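Local structure of ancestral D-type dye decolorizing peroxidase (Geotrichum candidum, 7ANV) at residues 246-251 and 473-478; 26-31 and 90-95; 205-210 and 219-224. The protein probably uses its haem and hydrogen peroxide to oxidise dyes and other substrates, as a fungal D-type dye-decolorizing peroxidase. All blocks are in the same frame, centred on the assembly; numbering follows the deposited sequence.

Contact 1 (246-251 and 473-478)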
loop_
_atom_site.group_PDB
_atom_site.type_symbol
_atom_site.label_atom_id
_atom_site.label_comp_id
_atom_site.label_asym_id
_atom_site.label_seq_id
_atom_site.Cartn_x
_atom_site.Cartn_y
_atom_site.Cartn_z
ATOM N N GLY A 246 10.534 13.686 7.208
ATOM C CA GLY A 246 9.379 13.489 6.327
ATOM C C GLY A 246 9.483 12.145 5.633
ATOM O O GLY A 246 10.518 11.465 5.711
ATOM N N SER A 247 8.426 11.761 4.960
ATOM C CA SER A 247 8.380 10.491 4.207
ATOM C C SER A 247 7.558 10.745 2.941
ATOM O O SER A 247 6.568 11.572 2.969
ATOM C CB SER A 247 7.830 9.377 5.038
ATOM O OG SER A 247 7.952 8.132 4.363
ATOM N N PHE A 248 7.870 10.022 1.861
ATOM C CA PHE A 248 7.061 10.077 0.623
ATOM C C PHE A 248 5.858 9.140 0.759
ATOM O O PHE A 248 6.011 7.957 1.146
ATOM C CB PHE A 248 7.909 9.731 -0.597
ATOM C CG PHE A 248 8.962 10.763 -0.854
ATOM C CD1 PHE A 248 8.639 11.880 -1.599
ATOM C CD2 PHE A 248 10.256 10.605 -0.375
ATOM C CE1 PHE A 248 9.582 12.883 -1.814
ATOM C CE2 PHE A 248 11.194 11.601 -0.605
ATOM C CZ PHE A 248 10.871 12.703 -1.362
ATOM N N LEU A 249 4.689 9.719 0.493
ATOM C CA LEU A 249 3.380 9.068 0.535
ATOM C C LEU A 249 2.995 8.742 -0.901
ATOM O O LEU A 249 2.689 9.650 -1.655
ATOM C CB LEU A 249 2.395 10.053 1.161
ATOM C CG LEU A 249 1.012 9.536 1.578
ATOM C CD1 LEU A 249 0.287 10.574 2.412
ATOM C CD2 LEU A 249 0.134 9.089 0.424
ATOM N N VAL A 250 2.922 7.470 -1.226
ATOM C CA VAL A 250 2.356 6.999 -2.516
ATOM C C VAL A 250 0.882 6.691 -2.295
ATOM O O VAL A 250 0.577 5.829 -1.464
ATOM C CB VAL A 250 3.094 5.756 -3.034
ATOM C CG1 VAL A 250 2.373 5.215 -4.261
ATOM C CG2 VAL A 250 4.575 6.039 -3.289
ATOM N N PHE A 251 0.023 7.321 -3.087
ATOM C CA PHE A 251 -1.421 7.034 -3.109
ATOM C C PHE A 251 -1.796 6.366 -4.434
ATOM O O PHE A 251 -1.495 6.922 -5.469
ATOM C CB PHE A 251 -2.230 8.305 -2.832
ATOM C CG PHE A 251 -3.705 8.026 -2.681
ATOM C CD1 PHE A 251 -4.513 7.921 -3.807
ATOM C CD2 PHE A 251 -4.290 7.898 -1.423
ATOM C CE1 PHE A 251 -5.867 7.620 -3.677
ATOM C CE2 PHE A 251 -5.641 7.577 -1.290
ATOM C CZ PHE A 251 -6.418 7.455 -2.413
ATOM N N TYR A 473 2.060 10.999 -6.124
ATOM C CA TYR A 473 3.226 10.926 -5.230
ATOM C C TYR A 473 3.326 12.207 -4.412
ATOM O O TYR A 473 3.325 13.300 -4.959
ATOM C CB TYR A 473 4.496 10.743 -6.067
ATOM C CG TYR A 473 4.532 9.470 -6.868
ATOM C CD1 TYR A 473 3.917 8.302 -6.426
ATOM C CD2 TYR A 473 5.216 9.421 -8.058
ATOM C CE1 TYR A 473 4.004 7.123 -7.143
ATOM C CE2 TYR A 473 5.321 8.245 -8.790
ATOM C CZ TYR A 473 4.692 7.101 -8.353
ATOM O OH TYR A 473 4.748 5.955 -9.102
ATOM N N PHE A 474 3.318 12.050 -3.085
ATOM C CA PHE A 474 3.295 13.183 -2.147
ATOM C C PHE A 474 4.477 13.042 -1.186
ATOM O O PHE A 474 5.116 11.984 -1.111
ATOM C CB PHE A 474 1.995 13.237 -1.343
ATOM C CG PHE A 474 0.712 13.278 -2.130
ATOM C CD1 PHE A 474 0.037 12.121 -2.477
ATOM C CD2 PHE A 474 0.150 14.491 -2.468
ATOM C CE1 PHE A 474 -1.156 12.199 -3.170
ATOM C CE2 PHE A 474 -1.044 14.584 -3.154
ATOM C CZ PHE A 474 -1.686 13.422 -3.522
ATOM N N PHE A 475 4.691 14.129 -0.445
ATOM C CA PHE A 475 5.663 14.228 0.657
ATOM C C PHE A 475 4.960 14.739 1.923
ATOM O O PHE A 475 4.368 15.824 1.891
ATOM C CB PHE A 475 6.818 15.126 0.274
ATOM C CG PHE A 475 7.880 15.185 1.337
ATOM C CD1 PHE A 475 8.690 14.097 1.576
ATOM C CD2 PHE A 475 8.075 16.340 2.088
ATOM C CE1 PHE A 475 9.669 14.146 2.562
ATOM C CE2 PHE A 475 9.068 16.389 3.048
ATOM C CZ PHE A 475 9.834 15.302 3.294
ATOM N N SER A 476 5.026 13.931 2.992
ATOM C CA SER A 476 4.497 14.228 4.346
ATOM C C SER A 476 5.623 14.856 5.137
ATOM O O SER A 476 6.514 14.123 5.559
ATOM C CB SER A 476 4.052 13.003 5.051
ATOM O OG SER A 476 2.900 12.462 4.438
ATOM N N PRO A 477 5.640 16.195 5.336
ATOM C CA PRO A 477 6.751 16.800 6.051
ATOM C C PRO A 477 6.699 16.542 7.557
ATOM O O PRO A 477 5.676 16.170 8.098
ATOM C CB PRO A 477 6.606 18.309 5.798
ATOM C CG PRO A 477 5.649 18.398 4.660
ATOM C CD PRO A 477 4.720 17.210 4.820
ATOM N N SER A 478 7.830 16.820 8.206
ATOM C CA SER A 478 7.937 16.853 9.678
ATOM C C SER A 478 7.080 17.998 10.249
ATOM O O SER A 478 6.754 18.981 9.531
ATOM C CB SER A 478 9.371 16.954 10.096
ATOM O OG SER A 478 9.855 18.272 9.883
#
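Residues 246-251 and 473-478 pair two antiparallel strands in the C-terminal four-stranded sheet of the dimeric alpha+beta barrel fold, 473-476 lying on an outermost strand. Leu-249 and Phe-474 form a hydrogen-bonded pair: Leu-249 N reaches Phe-474 O over 2.8 Å, and Phe-474 N returns to Leu-249 O at 2.9 Å. Ser-247 and Ser-476 form the second hydrogen-bonded pair, with Ser-476 N 2.8 Å from Ser-247 O and Ser-247 N 3.1 Å from Ser-476 O.

On the face of Phe-248 and Phe-475, Phe-475 turns its edge to the Phe-248 ring, CD1 standing 3.7 Å above the ring centre with the planes at 54°. With its CG anti to the backbone N (chi1 -176°), Phe-475 leans over the neighbouring strand, and its CZ comes 3.6 Å from Gly-246 CA. Further along, Val-250 CG1 lies in the plane of the Tyr-473 ring, 3.8 Å from CE1.

Strand 391-398 flanks 247-251 on its other side, Phe-405 of helix 405-413 packs on Val-250 and Tyr-473, and Ala-83 of strand 78-84 meets Leu-249, Phe-474 and Ser-476.

Contact 2 (26-31 and 90-95); sequences FKITDA and KKLGIN
Ile-28 meets Leu-92 through its outer methyl, CD1, which lies 3.8 Å from Leu-92 CG and equally near Leu-92 CD2, the two side chains crossing at about a right angle. Ile-28 CG1 is anti to the carbonyl carbon (chi1 -61°), and this carries CD1 toward the leucine while CG2, the other branch, faces Lys-91 CG at 4.0 Å. Lys-91 runs past the isoleucine in the opposite direction. Its chain bends at chi2 (68°), which brings the aliphatic part past Ile-28 O, with CE 3.6 Å from that oxygen. Ala-31 adds its CB, 3.8 Å from Lys-91 O and 4.2 Å from Leu-92 CD2. With an alanine in place of Leu-92, the branched end beside Ile-28 CD1 is gone, and a gap is likely to open between Ile-28 and Ala-31, leaving the isoleucine methyl without the leucine it now crosses.

The contact joins the end of strand 20-28, and the turn into helix 31-41, to the last turn of helix 86-92, all within the N-terminal half of the dimeric alpha+beta barrel fold. Helix 86-92 ends in a Schellman motif: Gly-93 has positive phi (74°), and its N bonds back to Lys-90 O at 2.9 Å. On the opposing segment Asp-30 is the N-cap of helix 31-41, its OD1 accepting from Ala-33 N. Phe-34 of that helix packs against both Ile-28 and Leu-92, and Arg-35 also touches the leucine. His-141 touches Lys-91 and, through ND1, bonds Ile-28 N.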
loop_
_atom_site.group_PDB
_atom_site.type_symbol
_atom_site.label_atom_id
_atom_site.label_comp_id
_atom_site.label_asym_id
_atom_site.label_seq_id
_atom_site.Cartn_x
_atom_site.Cartn_y
_atom_site.Cartn_z
ATOM N N PHE A 26 -6.497 18.456 -2.638
ATOM C CA PHE A 26 -6.769 19.894 -2.812
ATOM C C PHE A 26 -5.764 20.533 -3.748
ATOM O O PHE A 26 -4.660 20.030 -3.965
ATOM C CB PHE A 26 -6.780 20.621 -1.463
ATOM C CG PHE A 26 -5.450 20.601 -0.750
ATOM C CD1 PHE A 26 -4.516 21.609 -0.952
ATOM C CD2 PHE A 26 -5.157 19.593 0.155
ATOM C CE1 PHE A 26 -3.297 21.594 -0.291
ATOM C CE2 PHE A 26 -3.932 19.569 0.797
ATOM C CZ PHE A 26 -3.011 20.567 0.586
ATOM N N LYS A 27 -6.229 21.631 -4.332
ATOM C CA LYS A 27 -5.415 22.592 -5.091
ATOM C C LYS A 27 -5.309 23.836 -4.225
ATOM O O LYS A 27 -6.339 24.266 -3.648
ATOM C CB LYS A 27 -6.087 22.857 -6.438
ATOM C CG LYS A 27 -5.379 23.854 -7.330
ATOM C CD LYS A 27 -6.139 24.083 -8.629
ATOM C CE LYS A 27 -5.384 24.917 -9.643
ATOM N NZ LYS A 27 -6.343 25.616 -10.533
ATOM N N ILE A 28 -4.106 24.389 -4.129
ATOM C CA ILE A 28 -3.848 25.688 -3.462
ATOM C C ILE A 28 -4.205 26.791 -4.458
ATOM O O ILE A 28 -3.559 26.869 -5.531
ATOM C CB ILE A 28 -2.406 25.790 -2.961
ATOM C CG1 ILE A 28 -2.105 24.698 -1.924
ATOM C CG2 ILE A 28 -2.116 27.207 -2.464
ATOM C CD1 ILE A 28 -0.643 24.480 -1.630
ATOM N N THR A 29 -5.172 27.640 -4.100
ATOM C CA THR A 29 -5.646 28.745 -4.983
ATOM C C THR A 29 -5.084 30.078 -4.492
ATOM O O THR A 29 -5.188 31.061 -5.230
ATOM C CB THR A 29 -7.171 28.752 -5.045
ATOM O OG1 THR A 29 -7.681 28.829 -3.713
ATOM C CG2 THR A 29 -7.715 27.500 -5.670
ATOM N N ASP A 30 -4.600 30.155 -3.256
ATOM C CA ASP A 30 -4.044 31.427 -2.702
ATOM C C ASP A 30 -2.883 31.015 -1.792
ATOM O O ASP A 30 -3.178 30.685 -0.642
ATOM C CB ASP A 30 -5.133 32.241 -1.992
ATOM C CG ASP A 30 -4.686 33.562 -1.368
ATOM O OD1 ASP A 30 -3.468 33.746 -1.155
ATOM O OD2 ASP A 30 -5.568 34.426 -1.120
ATOM N N ALA A 31 -1.641 31.055 -2.301
ATOM C CA ALA A 31 -0.408 30.597 -1.614
ATOM C C ALA A 31 -0.181 31.352 -0.304
ATOM O O ALA A 31 0.067 30.695 0.706
ATOM C CB ALA A 31 0.791 30.753 -2.511
ATOM N N LYS A 90 5.762 23.603 -5.687
ATOM C CA LYS A 90 6.060 24.661 -6.698
ATOM C C LYS A 90 5.138 25.856 -6.445
ATOM O O LYS A 90 5.612 27.014 -6.421
ATOM C CB LYS A 90 5.845 24.142 -8.111
ATOM C CG LYS A 90 6.266 25.121 -9.192
ATOM C CD LYS A 90 6.069 24.564 -10.584
ATOM C CE LYS A 90 6.251 25.616 -11.658
ATOM N NZ LYS A 90 6.272 24.983 -13.001
ATOM N N LYS A 91 3.846 25.590 -6.302
ATOM C CA LYS A 91 2.838 26.629 -6.043
ATOM C C LYS A 91 3.241 27.479 -4.831
ATOM O O LYS A 91 3.017 28.714 -4.860
ATOM C CB LYS A 91 1.467 25.991 -5.843
ATOM C CG LYS A 91 0.367 27.019 -5.627
ATOM C CD LYS A 91 0.072 27.863 -6.852
ATOM C CE LYS A 91 -0.825 29.037 -6.520
ATOM N NZ LYS A 91 -1.362 29.648 -7.751
ATOM N N LEU A 92 3.786 26.868 -3.789
ATOM C CA LEU A 92 4.174 27.560 -2.531
ATOM C C LEU A 92 5.552 28.232 -2.656
ATOM O O LEU A 92 5.942 28.930 -1.685
ATOM C CB LEU A 92 4.172 26.548 -1.386
ATOM C CG LEU A 92 2.793 26.023 -1.008
ATOM C CD1 LEU A 92 2.906 24.950 0.073
ATOM C CD2 LEU A 92 1.892 27.178 -0.603
ATOM N N GLY A 93 6.268 28.003 -3.750
ATOM C CA GLY A 93 7.616 28.551 -3.988
ATOM C C GLY A 93 8.661 27.844 -3.144
ATOM O O GLY A 93 9.710 28.431 -2.875
ATOM N N ILE A 94 8.409 26.600 -2.749
ATOM C CA ILE A 94 9.394 25.799 -1.968
ATOM C C ILE A 94 10.268 25.057 -2.969
ATOM O O ILE A 94 9.743 24.251 -3.741
ATOM C CB ILE A 94 8.685 24.893 -0.953
ATOM C CG1 ILE A 94 7.963 25.746 0.093
ATOM C CG2 ILE A 94 9.679 23.943 -0.316
ATOM C CD1 ILE A 94 6.949 25.003 0.915
ATOM N N ASN A 95 11.557 25.374 -2.998
ATOM C CA ASN A 95 12.503 24.800 -3.977
ATOM C C ASN A 95 12.747 23.332 -3.606
ATOM O O ASN A 95 13.386 23.069 -2.585
ATOM C CB ASN A 95 13.791 25.617 -4.006
ATOM C CG ASN A 95 14.789 25.084 -4.997
ATOM O OD1 ASN A 95 14.752 23.914 -5.357
ATOM N ND2 ASN A 95 15.741 25.917 -5.365
#

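Contact 3 (205-210 and 219-224)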
loop_
_atom_site.group_PDB
_atom_site.type_symbol
_atom_site.label_atom_id
_atom_site.label_comp_id
_atom_site.label_asym_id
_atom_site.label_seq_id
_atom_site.Cartn_x
_atom_site.Cartn_y
_atom_site.Cartn_z
ATOM N N ALA A 205 10.143 -3.590 10.543
ATOM C CA ALA A 205 10.376 -3.064 11.899
ATOM C C ALA A 205 11.370 -1.920 11.777
ATOM O O ALA A 205 12.543 -2.153 11.498
ATOM C CB ALA A 205 10.898 -4.173 12.804
ATOM N N VAL A 206 10.959 -0.714 12.071
ATOM C CA VAL A 206 11.863 0.462 11.994
ATOM C C VAL A 206 12.750 0.527 13.243
ATOM O O VAL A 206 12.255 0.731 14.377
ATOM C CB VAL A 206 11.041 1.754 11.789
ATOM C CG1 VAL A 206 11.930 2.983 11.728
ATOM C CG2 VAL A 206 10.198 1.663 10.536
ATOM N N LYS A 207 14.055 0.428 13.044
ATOM C CA LYS A 207 15.015 0.517 14.150
ATOM C C LYS A 207 14.834 1.846 14.880
ATOM O O LYS A 207 14.766 2.898 14.230
ATOM C CB LYS A 207 16.451 0.357 13.648
ATOM C CG LYS A 207 16.770 -1.046 13.202
ATOM C CD LYS A 207 18.173 -1.146 12.721
ATOM C CE LYS A 207 18.513 -2.505 12.187
ATOM N NZ LYS A 207 19.916 -2.493 11.712
ATOM N N GLY A 208 14.776 1.777 16.204
ATOM C CA GLY A 208 14.560 2.967 17.045
ATOM C C GLY A 208 13.082 3.198 17.299
ATOM O O GLY A 208 12.774 4.054 18.131
ATOM N N PHE A 209 12.188 2.441 16.657
ATOM C CA PHE A 209 10.724 2.630 16.846
ATOM C C PHE A 209 10.091 1.287 17.192
ATOM O O PHE A 209 9.502 1.136 18.287
ATOM C CB PHE A 209 10.069 3.297 15.636
ATOM C CG PHE A 209 8.576 3.435 15.810
ATOM C CD1 PHE A 209 8.043 4.311 16.740
ATOM C CD2 PHE A 209 7.719 2.588 15.140
ATOM C CE1 PHE A 209 6.675 4.352 16.974
ATOM C CE2 PHE A 209 6.358 2.646 15.340
ATOM C CZ PHE A 209 5.834 3.522 16.262
ATOM N N ASP A 210 10.194 0.339 16.277
ATOM C CA ASP A 210 9.730 -1.054 16.483
ATOM C C ASP A 210 10.872 -1.805 17.171
ATOM O O ASP A 210 11.607 -2.551 16.488
ATOM C CB ASP A 210 9.323 -1.642 15.145
ATOM C CG ASP A 210 8.186 -0.919 14.446
ATOM O OD1 ASP A 210 7.020 -0.965 14.981
ATOM O OD2 ASP A 210 8.433 -0.396 13.307
ATOM N N PRO A 219 14.239 -5.909 10.607
ATOM C CA PRO A 219 14.441 -4.532 11.030
ATOM C C PRO A 219 15.040 -3.775 9.839
ATOM O O PRO A 219 15.752 -4.392 9.032
ATOM C CB PRO A 219 15.412 -4.614 12.220
ATOM C CG PRO A 219 15.737 -6.081 12.380
ATOM C CD PRO A 219 15.321 -6.781 11.103
ATOM N N VAL A 220 14.688 -2.499 9.716
ATOM C CA VAL A 220 15.247 -1.592 8.686
ATOM C C VAL A 220 15.753 -0.353 9.415
ATOM O O VAL A 220 15.159 0.042 10.438
ATOM C CB VAL A 220 14.243 -1.246 7.575
ATOM C CG1 VAL A 220 13.687 -2.500 6.908
ATOM C CG2 VAL A 220 13.119 -0.360 8.073
ATOM N N ARG A 221 16.820 0.236 8.885
ATOM C CA ARG A 221 17.303 1.519 9.394
ATOM C C ARG A 221 16.223 2.566 9.137
ATOM O O ARG A 221 15.455 2.494 8.174
ATOM C CB ARG A 221 18.641 1.844 8.736
ATOM C CG ARG A 221 19.722 0.858 9.154
ATOM C CD ARG A 221 21.056 1.390 8.659
ATOM N NE ARG A 221 21.153 1.240 7.233
ATOM C CZ ARG A 221 22.184 1.664 6.494
ATOM N NH1 ARG A 221 23.180 2.348 7.037
ATOM N NH2 ARG A 221 22.162 1.467 5.195
ATOM N N PRO A 222 16.099 3.537 10.049
ATOM C CA PRO A 222 14.970 4.478 10.002
ATOM C C PRO A 222 14.890 5.248 8.685
ATOM O O PRO A 222 13.785 5.601 8.271
ATOM C CB PRO A 222 15.209 5.414 11.183
ATOM C CG PRO A 222 16.686 5.230 11.513
ATOM C CD PRO A 222 16.984 3.777 11.198
ATOM N N GLY A 223 16.045 5.515 8.059
ATOM C CA GLY A 223 16.143 6.272 6.801
ATOM C C GLY A 223 15.637 5.515 5.586
ATOM O O GLY A 223 15.574 6.087 4.500
ATOM N N VAL A 224 15.252 4.255 5.719
ATOM C CA VAL A 224 14.459 3.612 4.655
ATOM C C VAL A 224 13.078 4.287 4.567
ATOM O O VAL A 224 12.463 4.214 3.508
ATOM C CB VAL A 224 14.363 2.113 4.921
ATOM C CG1 VAL A 224 13.377 1.437 4.007
ATOM C CG2 VAL A 224 15.733 1.472 4.804
#
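Ala-205 and Val-206 pair with Pro-219 and Val-220 in a short parallel two-stranded sheet, a partly buried element formed between two loop regions; the side chain of Val-220 is about 10 Å from the haem. Two backbone bonds hold it. Val-220 N donates to Ala-205 O at 2.8 Å, and Lys-207 N donates to Val-220 O over 2.9 Å in an almost straight bond (176°). Ala-205 O also receives a CA-H...O contact from Pro-219 CA.

The side chains divide between the two faces. Val-206 CG1 reaches 3.8 Å to Pro-222 CA; it sits anti to the backbone N (chi1 179°), directed along the strand toward the proline that follows the pair, while CG2, the other branch, meets Val-220 CG2 at 4.3 Å. On the face of Ala-205 and Pro-219, the extended chain of Lys-207 crosses Pro-219, its CE 3.8 Å from Pro-219 CB, and passes the Val-220 carbonyl with CG 3.4 Å from Val-220 O. The lysine thus packs here by its aliphatic part.

Only eight residues separate the segments, none of them in helix or strand, so this is a local parallel pairing across a short connection and stands apart from the two large antiparallel sheets. A turn after the first strand is held by Val-206 O, which accepts from both Phe-209 N and Asp-210 N. The Asp-210 carboxylate folds back, and OD2 takes Val-206 N on its anti lone pair at 2.8 Å. Beyond Val-220 the chain is anchored by Arg-221, whose NE forms a salt bridge with Glu-361 of helix 357-361.

Contact 2 comes first in the chain, then contact 3, then contact 1, strand 247-256 coming directly after strand 219-220. Contact 1 is roughly midway between the others, its centre about 16 Å from that of contact 2 and about 17 Å from that of contact 3, whereas the centres of contacts 2 and 3 are about 32 Å apart; none touches another. Contacts 1 and 2 each involve one of the two antiparallel four-stranded sheets, which share the strand order 2-3-1-4, as expected of two related ferredoxin-like halves. Contact 3 belongs to neither sheet. Contacts 1 and 3 lie nearer the haem region, while contact 2 belongs to the periphery of the N-terminal half.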